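Local coordinates for CurG, CurH fusion protein (Moorea producens 3L, PDB 4MYY) that probably mediates docking between modules CurG and CurH of the curacin A polyketide synthase, as an engineered fusion of their C-terminal and N-terminal docking domains, at residues B[25-28]-B[29-32]; B[52-55]-B[56-60]; B[76-79]-B[80-84]. All blocks are in the same frame, centred on the assembly; numbering follows the deposited sequence.

Interaction 1: B[25-28]-B[29-32]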
ATOM      1  N   ASP B  25      -7.943   4.004  -3.385  1.00 19.76           N
ATOM      2  CA  ASP B  25      -8.596   5.080  -2.643  1.00 19.51           C
ATOM      3  C   ASP B  25      -9.422   4.498  -1.528  1.00 19.28           C
ATOM      4  O   ASP B  25      -9.489   5.053  -0.416  1.00 18.90           O
ATOM      5  CB  ASP B  25      -9.449   5.937  -3.572  1.00 22.34           C
ATOM      6  CG  ASP B  25      -8.600   6.782  -4.539  1.00 26.08           C
ATOM      7  OD1 ASP B  25      -7.342   6.796  -4.431  1.00 26.58           O
ATOM      8  OD2 ASP B  25      -9.199   7.431  -5.438  1.00 28.19           O
ATOM      9  N   GLN B  26     -10.066   3.373  -1.817  1.00 18.81           N
ATOM     10  CA  GLN B  26     -10.898   2.757  -0.806  1.00 19.47           C
ATOM     11  C   GLN B  26     -10.053   2.187   0.303  1.00 20.75           C
ATOM     12  O   GLN B  26     -10.457   2.245   1.475  1.00 21.99           O
ATOM     13  CB  GLN B  26     -11.792   1.682  -1.401  1.00 20.48           C
ATOM     14  CG  GLN B  26     -12.921   2.280  -2.214  1.00 23.44           C
ATOM     15  CD  GLN B  26     -13.800   1.227  -2.817  1.00 26.19           C
ATOM     16  OE1 GLN B  26     -14.600   0.600  -2.121  1.00 31.81           O
ATOM     17  NE2 GLN B  26     -13.671   1.024  -4.115  1.00 26.09           N
ATOM     18  N   ILE B  27      -8.904   1.620  -0.049  1.00 21.42           N
ATOM     19  CA  ILE B  27      -8.002   1.100   0.982  1.00 24.43           C
ATOM     20  C   ILE B  27      -7.510   2.271   1.819  1.00 22.54           C
ATOM     21  O   ILE B  27      -7.510   2.221   3.050  1.00 22.02           O
ATOM     22  CB  ILE B  27      -6.865   0.205   0.407  1.00 26.76           C
ATOM     23  CG1 ILE B  27      -7.381  -1.226   0.246  1.00 34.42           C
ATOM     24  CG2 ILE B  27      -5.694   0.095   1.376  1.00 28.72           C
ATOM     25  CD1 ILE B  27      -8.005  -1.539  -1.088  1.00 32.60           C
ATOM     26  N   LEU B  28      -7.142   3.361   1.165  1.00 21.08           N
ATOM     27  CA  LEU B  28      -6.708   4.531   1.899  1.00 19.51           C
ATOM     28  C   LEU B  28      -7.763   5.052   2.882  1.00 21.42           C
ATOM     29  O   LEU B  28      -7.449   5.353   4.033  1.00 22.72           O
ATOM     30  CB  LEU B  28      -6.297   5.625   0.913  1.00 19.92           C
ATOM     31  CG  LEU B  28      -5.449   6.730   1.462  1.00 21.65           C
ATOM     32  CD1 LEU B  28      -4.231   6.228   2.239  1.00 21.98           C
ATOM     33  CD2 LEU B  28      -5.007   7.485   0.219  1.00 20.41           C
ATOM     34  N   GLU B  29      -9.020   5.129   2.431  1.00 21.04           N
ATOM     35  CA  GLU B  29     -10.140   5.503   3.276  1.00 24.80           C
ATOM     36  C   GLU B  29     -10.246   4.617   4.517  1.00 23.96           C
ATOM     37  O   GLU B  29     -10.482   5.106   5.626  1.00 25.52           O
ATOM     38  CB  GLU B  29     -11.450   5.301   2.516  1.00 30.36           C
ATOM     39  CG  GLU B  29     -11.948   6.450   1.686  1.00 41.03           C
ATOM     40  CD  GLU B  29     -13.437   6.306   1.418  1.00 50.95           C
ATOM     41  OE1 GLU B  29     -13.908   5.188   1.061  1.00 47.11           O
ATOM     42  OE2 GLU B  29     -14.152   7.309   1.601  1.00 60.28           O
ATOM     43  N   SER B  30     -10.081   3.312   4.308  1.00 22.73           N
ATOM     44  CA  SER B  30     -10.260   2.319   5.350  1.00 24.92           C
ATOM     45  C   SER B  30      -9.200   2.506   6.431  1.00 25.62           C
ATOM     46  O   SER B  30      -9.467   2.314   7.610  1.00 27.48           O
ATOM     47  CB  SER B  30     -10.258   0.890   4.772  1.00 23.74           C
ATOM     48  OG  SER B  30      -8.956   0.451   4.420  1.00 29.81           O
ATOM     49  N   ILE B  31      -8.011   2.934   6.009  1.00 24.75           N
ATOM     50  CA  ILE B  31      -6.911   3.286   6.904  1.00 25.41           C
ATOM     51  C   ILE B  31      -7.219   4.567   7.715  1.00 28.05           C
ATOM     52  O   ILE B  31      -7.104   4.584   8.947  1.00 29.23           O
ATOM     53  CB  ILE B  31      -5.581   3.399   6.096  1.00 27.95           C
ATOM     54  CG1 ILE B  31      -5.212   2.035   5.491  1.00 26.58           C
ATOM     55  CG2 ILE B  31      -4.460   3.918   6.970  1.00 32.01           C
ATOM     56  CD1 ILE B  31      -4.109   2.068   4.447  1.00 30.19           C
ATOM     57  N   ILE B  32      -7.622   5.636   7.035  1.00 26.62           N
ATOM     58  CA  ILE B  32      -7.911   6.911   7.692  1.00 27.83           C
ATOM     59  C   ILE B  32      -8.994   6.730   8.759  1.00 30.78           C
ATOM     60  O   ILE B  32      -8.876   7.253   9.876  1.00 31.16           O
ATOM     61  CB  ILE B  32      -8.347   7.967   6.651  1.00 29.86           C
ATOM     62  CG1 ILE B  32      -7.178   8.322   5.729  1.00 32.91           C
ATOM     63  CG2 ILE B  32      -8.892   9.223   7.316  1.00 31.76           C
ATOM     64  CD1 ILE B  32      -7.666   8.870   4.411  1.00 36.32           C
TER
HETATM   65  O   HOH W   1     -13.143   2.519   2.045  1.00 31.40           O

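Interaction 2: B[52-55]-B[56-60]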
ATOM      1  N   ILE B  52      -9.294  14.246  10.922  1.00 20.64           N
ATOM      2  CA  ILE B  52      -9.637  13.318   9.837  1.00 23.74           C
ATOM      3  C   ILE B  52     -10.130  14.104   8.637  1.00 20.59           C
ATOM      4  O   ILE B  52      -9.752  13.824   7.500  1.00 19.43           O
ATOM      5  CB  ILE B  52     -10.657  12.255  10.300  1.00 24.45           C
ATOM      6  CG1 ILE B  52     -10.027  11.342  11.356  1.00 29.85           C
ATOM      7  CG2 ILE B  52     -11.187  11.435   9.128  1.00 25.67           C
ATOM      8  CD1 ILE B  52     -11.000  10.387  12.030  1.00 34.40           C
ATOM      9  N   LEU B  53     -10.973  15.108   8.883  1.00 18.21           N
ATOM     10  CA  LEU B  53     -11.403  15.992   7.809  1.00 19.72           C
ATOM     11  C   LEU B  53     -10.202  16.659   7.112  1.00 20.82           C
ATOM     12  O   LEU B  53     -10.176  16.760   5.884  1.00 20.77           O
ATOM     13  CB  LEU B  53     -12.390  17.035   8.356  1.00 21.20           C
ATOM     14  CG  LEU B  53     -13.809  16.562   8.686  1.00 22.29           C
ATOM     15  CD1 LEU B  53     -14.604  17.738   9.259  1.00 22.68           C
ATOM     16  CD2 LEU B  53     -14.505  16.026   7.437  1.00 25.53           C
ATOM     17  N   SER B  54      -9.202  17.094   7.887  1.00 19.59           N
ATOM     18  CA  SER B  54      -8.004  17.701   7.283  1.00 21.12           C
ATOM     19  C   SER B  54      -7.243  16.685   6.421  1.00 19.85           C
ATOM     20  O   SER B  54      -6.832  17.008   5.296  1.00 22.80           O
ATOM     21  CB  SER B  54      -7.068  18.243   8.349  1.00 24.95           C
ATOM     22  OG  SER B  54      -5.916  18.759   7.715  1.00 25.66           O
ATOM     23  N   GLU B  55      -7.052  15.477   6.949  1.00 20.94           N
ATOM     24  CA  GLU B  55      -6.417  14.380   6.168  1.00 19.01           C
ATOM     25  C   GLU B  55      -7.189  14.104   4.869  1.00 19.27           C
ATOM     26  O   GLU B  55      -6.597  14.000   3.787  1.00 20.51           O
ATOM     27  CB  GLU B  55      -6.287  13.107   6.991  1.00 24.20           C
ATOM     28  CG  GLU B  55      -5.434  13.262   8.233  1.00 29.81           C
ATOM     29  CD  GLU B  55      -5.380  12.021   9.099  1.00 39.29           C
ATOM     30  OE1 GLU B  55      -5.958  10.977   8.727  1.00 41.45           O
ATOM     31  OE2 GLU B  55      -4.739  12.092  10.167  1.00 50.87           O
ATOM     32  N   LYS B  56      -8.508  13.986   4.965  1.00 18.71           N
ATOM     33  CA  LYS B  56      -9.313  13.759   3.764  1.00 19.25           C
ATOM     34  C   LYS B  56      -9.167  14.878   2.737  1.00 18.68           C
ATOM     35  O   LYS B  56      -9.098  14.616   1.537  1.00 18.94           O
ATOM     36  CB  LYS B  56     -10.775  13.551   4.127  1.00 22.18           C
ATOM     37  CG  LYS B  56     -11.042  12.173   4.701  1.00 25.05           C
ATOM     38  CD  LYS B  56     -12.525  12.051   5.013  1.00 30.59           C
ATOM     39  CE  LYS B  56     -12.803  10.953   6.023  1.00 41.68           C
ATOM     40  NZ  LYS B  56     -12.423   9.609   5.524  1.00 43.95           N
ATOM     41  N   GLN B  57      -9.137  16.129   3.214  1.00 19.38           N
ATOM     42  CA  GLN B  57      -8.963  17.283   2.347  1.00 22.08           C
ATOM     43  C   GLN B  57      -7.618  17.216   1.630  1.00 20.78           C
ATOM     44  O   GLN B  57      -7.536  17.456   0.422  1.00 23.35           O
ATOM     45  CB  GLN B  57      -9.095  18.597   3.159  1.00 24.81           C
ATOM     46  CG  GLN B  57      -8.760  19.865   2.373  1.00 31.58           C
ATOM     47  CD  GLN B  57      -9.676  20.099   1.180  1.00 38.53           C
ATOM     48  OE1 GLN B  57     -10.899  20.211   1.329  1.00 48.90           O
ATOM     49  NE2 GLN B  57      -9.084  20.187  -0.017  1.00 41.92           N
ATOM     50  N   GLN B  58      -6.566  16.858   2.367  1.00 19.66           N
ATOM     51  CA  GLN B  58      -5.247  16.797   1.791  1.00 20.26           C
ATOM     52  C   GLN B  58      -5.180  15.695   0.747  1.00 19.36           C
ATOM     53  O   GLN B  58      -4.637  15.879  -0.346  1.00 19.63           O
ATOM     54  CB  GLN B  58      -4.218  16.557   2.877  1.00 19.73           C
ATOM     55  CG  GLN B  58      -4.038  17.764   3.810  1.00 21.87           C
ATOM     56  CD  GLN B  58      -3.083  17.415   4.929  1.00 23.13           C
ATOM     57  OE1 GLN B  58      -1.884  17.234   4.700  1.00 28.29           O
ATOM     58  NE2 GLN B  58      -3.611  17.260   6.119  1.00 22.88           N
ATOM     59  N   ILE B  59      -5.745  14.548   1.096  1.00 18.14           N
ATOM     60  CA  ILE B  59      -5.726  13.405   0.188  1.00 18.99           C
ATOM     61  C   ILE B  59      -6.461  13.696  -1.122  1.00 18.90           C
ATOM     62  O   ILE B  59      -6.010  13.274  -2.190  1.00 19.44           O
ATOM     63  CB  ILE B  59      -6.319  12.160   0.886  1.00 20.11           C
ATOM     64  CG1 ILE B  59      -5.302  11.661   1.913  1.00 20.66           C
ATOM     65  CG2 ILE B  59      -6.650  11.087  -0.127  1.00 23.16           C
ATOM     66  CD1 ILE B  59      -5.901  10.752   2.959  1.00 23.32           C
ATOM     67  N   LYS B  60      -7.580  14.419  -1.024  1.00 20.20           N
ATOM     68  CA  LYS B  60      -8.358  14.817  -2.198  1.00 22.85           C
ATOM     69  C   LYS B  60      -7.521  15.592  -3.227  1.00 23.69           C
ATOM     70  O   LYS B  60      -7.765  15.513  -4.436  1.00 26.71           O
ATOM     71  CB  LYS B  60      -9.549  15.660  -1.720  1.00 28.13           C
ATOM     72  CG  LYS B  60     -10.537  16.045  -2.795  1.00 32.18           C
ATOM     73  CD  LYS B  60     -11.813  16.589  -2.182  1.00 37.92           C
ATOM     74  CE  LYS B  60     -11.607  17.964  -1.555  1.00 40.94           C
ATOM     75  NZ  LYS B  60     -12.831  18.429  -0.842  1.00 45.01           N
TER

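Interaction 3: B[76-79]-B[80-84]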
ATOM      1  N   GLU B  76       3.553  -0.095   5.159  1.00 17.73           N
ATOM      2  CA  GLU B  76       4.926  -0.516   5.473  1.00 19.05           C
ATOM      3  C   GLU B  76       5.256  -0.184   6.925  1.00 20.42           C
ATOM      4  O   GLU B  76       5.807  -1.013   7.699  1.00 20.87           O
ATOM      5  CB  GLU B  76       5.929   0.143   4.496  1.00 22.55           C
ATOM      6  CG  GLU B  76       7.357  -0.325   4.698  1.00 28.46           C
ATOM      7  CD  GLU B  76       8.360   0.411   3.811  1.00 32.00           C
ATOM      8  OE1 GLU B  76       8.229   1.643   3.636  1.00 32.05           O
ATOM      9  OE2 GLU B  76       9.297  -0.250   3.298  1.00 37.11           O
ATOM     10  N   THR B  77       4.872   1.029   7.309  1.00 20.38           N
ATOM     11  CA  THR B  77       5.014   1.522   8.658  1.00 20.91           C
ATOM     12  C   THR B  77       4.203   0.669   9.653  1.00 21.79           C
ATOM     13  O   THR B  77       4.713   0.261  10.697  1.00 23.54           O
ATOM     14  CB  THR B  77       4.643   3.029   8.749  1.00 23.49           C
ATOM     15  OG1 THR B  77       5.430   3.785   7.802  1.00 23.74           O
ATOM     16  CG2 THR B  77       4.945   3.550  10.128  1.00 25.50           C
ATOM     17  N   LYS B  78       2.953   0.354   9.305  1.00 20.57           N
ATOM     18  CA  LYS B  78       2.131  -0.494  10.147  1.00 21.18           C
ATOM     19  C   LYS B  78       2.757  -1.893  10.321  1.00 21.95           C
ATOM     20  O   LYS B  78       2.783  -2.438  11.425  1.00 22.90           O
ATOM     21  CB  LYS B  78       0.725  -0.563   9.552  1.00 23.60           C
ATOM     22  CG  LYS B  78      -0.290  -1.349  10.354  1.00 30.74           C
ATOM     23  CD  LYS B  78      -1.678  -0.823  10.014  1.00 38.11           C
ATOM     24  CE  LYS B  78      -2.707  -1.219  11.059  1.00 45.19           C
ATOM     25  NZ  LYS B  78      -4.009  -0.534  10.822  1.00 52.07           N
ATOM     26  N   LEU B  79       3.273  -2.466   9.237  1.00 20.49           N
ATOM     27  CA  LEU B  79       3.922  -3.772   9.302  1.00 21.60           C
ATOM     28  C   LEU B  79       5.151  -3.762  10.185  1.00 24.09           C
ATOM     29  O   LEU B  79       5.355  -4.678  11.002  1.00 23.70           O
ATOM     30  CB  LEU B  79       4.308  -4.234   7.902  1.00 21.22           C
ATOM     31  CG  LEU B  79       3.216  -5.031   7.250  1.00 24.13           C
ATOM     32  CD1 LEU B  79       3.492  -5.085   5.750  1.00 26.70           C
ATOM     33  CD2 LEU B  79       3.153  -6.425   7.875  1.00 22.68           C
ATOM     34  N   ASN B  80       5.985  -2.741   9.998  1.00 24.09           N
ATOM     35  CA  ASN B  80       7.163  -2.556  10.847  1.00 27.04           C
ATOM     36  C   ASN B  80       6.776  -2.521  12.321  1.00 28.22           C
ATOM     37  O   ASN B  80       7.475  -3.082  13.172  1.00 31.13           O
ATOM     38  CB  ASN B  80       7.887  -1.263  10.467  1.00 28.87           C
ATOM     39  CG  ASN B  80       9.017  -0.932  11.413  1.00 33.58           C
ATOM     40  OD1 ASN B  80      10.094  -1.529  11.332  1.00 35.14           O
ATOM     41  ND2 ASN B  80       8.787   0.036  12.323  1.00 35.68           N
ATOM     42  N   ASN B  81       5.676  -1.840  12.628  1.00 28.42           N
ATOM     43  CA  ASN B  81       5.266  -1.660  14.010  1.00 32.14           C
ATOM     44  C   ASN B  81       4.605  -2.944  14.539  1.00 32.15           C
ATOM     45  O   ASN B  81       4.509  -3.140  15.749  1.00 38.83           O
ATOM     46  CB  ASN B  81       4.338  -0.439  14.164  1.00 33.02           C
ATOM     47  CG  ASN B  81       4.962   0.884  13.669  1.00 34.34           C
ATOM     48  OD1 ASN B  81       6.186   1.026  13.491  1.00 32.11           O
ATOM     49  ND2 ASN B  81       4.096   1.867  13.445  1.00 33.52           N
ATOM     50  N   THR B  82       4.181  -3.821  13.632  1.00 29.62           N
ATOM     51  CA  THR B  82       3.495  -5.071  13.987  1.00 30.55           C
ATOM     52  C   THR B  82       4.446  -6.271  14.098  1.00 33.83           C
ATOM     53  O   THR B  82       4.377  -7.018  15.077  1.00 38.32           O
ATOM     54  CB  THR B  82       2.325  -5.387  13.011  1.00 30.60           C
ATOM     55  OG1 THR B  82       1.466  -4.246  12.939  1.00 33.18           O
ATOM     56  CG2 THR B  82       1.502  -6.578  13.509  1.00 33.78           C
ATOM     57  N   LEU B  83       5.311  -6.466  13.097  1.00 31.88           N
ATOM     58  CA  LEU B  83       6.321  -7.527  13.123  1.00 35.36           C
ATOM     59  C   LEU B  83       7.349  -7.315  14.240  1.00 39.67           C
ATOM     60  O   LEU B  83       7.864  -6.213  14.420  1.00 43.18           O
ATOM     61  CB  LEU B  83       7.047  -7.604  11.776  1.00 34.51           C
ATOM     62  CG  LEU B  83       6.247  -7.907  10.511  1.00 32.57           C
ATOM     63  CD1 LEU B  83       7.124  -7.600   9.300  1.00 33.06           C
ATOM     64  CD2 LEU B  83       5.752  -9.347  10.468  1.00 35.12           C
ATOM     65  N   HIS B  84       7.641  -8.377  14.983  1.00 46.72           N
ATOM     66  CA  HIS B  84       8.584  -8.312  16.101  1.00 54.12           C
ATOM     67  C   HIS B  84       9.255  -9.659  16.352  1.00 55.71           C
ATOM     68  O   HIS B  84       9.424 -10.455  15.435  1.00 49.24           O
ATOM     69  CB  HIS B  84       7.882  -7.831  17.379  1.00 56.49           C
ATOM     70  CG  HIS B  84       6.576  -8.515  17.651  1.00 59.39           C
ATOM     71  ND1 HIS B  84       5.358  -7.903  17.439  1.00 56.01           N
ATOM     72  CD2 HIS B  84       6.298  -9.755  18.119  1.00 65.07           C
ATOM     73  CE1 HIS B  84       4.385  -8.736  17.767  1.00 61.28           C
ATOM     74  NE2 HIS B  84       4.928  -9.867  18.181  1.00 65.46           N
TER

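Interaction 1: B[25-28]-B[29-32]
Glu29, Ser30, Ile31 and Ile32 each donate their backbone N-H to the carbonyl oxygen four residues earlier, making residues 25-32 one continuous alpha-helical run at the end of helix 17-32, in the CurG docking-domain part of the engineered fusion. The bond from Ile32 N to Leu28 O is nearly straight, at 166°, and lies in the carbonyl plane. Ile27 O is gripped twice: Ile31 N arrives nearly along the C=O axis at 3.1 Å, while Ser30 OG approaches obliquely at 2.7 Å, with a C=O...OG angle of 123°. Ser30 chi1 of 75° sets its hydroxyl between backbone N and carbonyl carbon, folded back onto the previous turn. Alongside, Ile27 CG2 meets Ile31 CD1 at 4.0 Å, the two side chains crossing at a slant. On the buried side Leu28 CG lies 4.3 Å from Ile32 CD1. Leu28 and Ile32 both also pack on Ile59 of helix 42-61, in the CurH part, and Ile32 on Leu4 of the second subunit. Asp25 forms a salt bridge with Arg67. On the exposed side one water donates to both Gln26 O, at 2.8 Å, and Glu29 OE1, at 2.9 Å.

Interaction 2: B[52-55]-B[56-60]
Ile52 and Lys56 run alongside each other on one flank of helix 42-61 in the CurH part of the fusion, with Ile52 CG2 3.5 Å from Lys56 CE. This is the close-packed side. Lys56 N donates to Ile52 O at 2.8 Å, almost straight at 169°, and the aliphatic stem of the lysine runs back over the same carbonyl. A bend at its last torsion, chi4 -63°, turns the ammonium group off this path, and NZ bonds to Asn33 OD1. One turn on, Ile59 N donates to Glu55 O at 2.9 Å. The side chain of Ile59 folds back over that oxygen, with CD1 3.4 Å from Glu55 O, because CG1 sits anti to the carbonyl carbon and beside the backbone N. Ile52, Glu55 and Lys56 all touch Ile32 of helix 17-32, and Glu55 OE2 accepts from Ser2 N of the second subunit. Ser54 and Gln58 form a polar edge facing that subunit. There Gln58 NE2 reaches back to Ser54 OG at 3.2 Å, the hydroxyl standing 25° out of the amide plane, and makes a weak bond of 3.3 Å to Ser54 O. The remaining end of this amide, Gln58 OE1, is held by Lys13 NZ of the second subunit. The solvent side is looser and carries Leu53, Gln57 and Lys60. A flank packed on helix 17-32, with Ile52 and Ile59 at its centre, and a mainly polar outer side are characteristic of an amphipathic alpha-helix, here the first of the two helices in the CurH N-terminal docking domain.

Interaction 3: B[76-79]-B[80-84]
The C-terminal end of helix 64-82, where Thr82 and Leu83 bond back to Lys78 and Leu79, is the last helical turn of the CurH part of the fusion. Asn80 N donates to Glu76 O at 2.9 Å in the normal alpha pattern, with Asn81 N to Thr77 O following it. At Thr82 the pattern frays: its backbone N makes weak bonds of 3.0 Å to both Lys78 O and Leu79 O, and neither is well aligned. Its side chain supplies Lys78 O with a better donor. With OG1 anti to the carbonyl carbon and beside the backbone N (chi1 -53°), the hydroxyl turns back along the helix and donates to Lys78 O at 2.7 Å, from 38° above the carbonyl plane. A valine in place of Thr82 would lose this hydroxyl, and Lys78 O would probably be left with a poorly angled backbone bond at the fraying end. Leu83 is the first residue to leave helical backbone angles, yet its N-H still points straight at Leu79 O, at 2.8 Å and 172°, while Leu79 CD2 lies 4.3 Å from Leu83 CG. On the exposed flank Asn81 runs alongside Thr77, with ND2 3.8 Å from Thr77 CG2. Thr77 O, which already accepts Asn81 N, lies over the flat of the Asn81 amide, 3.0 Å from its CG, and takes no bond from ND2. That amide is tied down from its oxygen, since Asn80 ND2 donates to Asn81 OD1. In the assembly Thr82 packs on Thr82 of the second subunit, Leu79 on its Leu75 and Lys78 on its Leu79, consistent with two parallel copies of helix 64-82 lying side by side, and Glu76 touches Ile27 of the second subunit's helix 17-32.

How the interactions relate
The three contacts follow in series along the chain, one each on helices 17-32, 42-61 and 64-82. Interaction 1 belongs to the CurG part, interactions 2 and 3 to the CurH part. Interactions 1 and 2, with centres about 11 Å apart, touch directly, with Ile32 CG2 3.7 Å from Ile52 CG2. Interaction 3 is more remote, its centre about 18 Å from that of interaction 1 and about 24 Å from that of interaction 2, and it touches neither. All three meet the second subunit, so the fused CurG and CurH parts pack against each other and against the second copy, consistent with a docking complex held in a dimer.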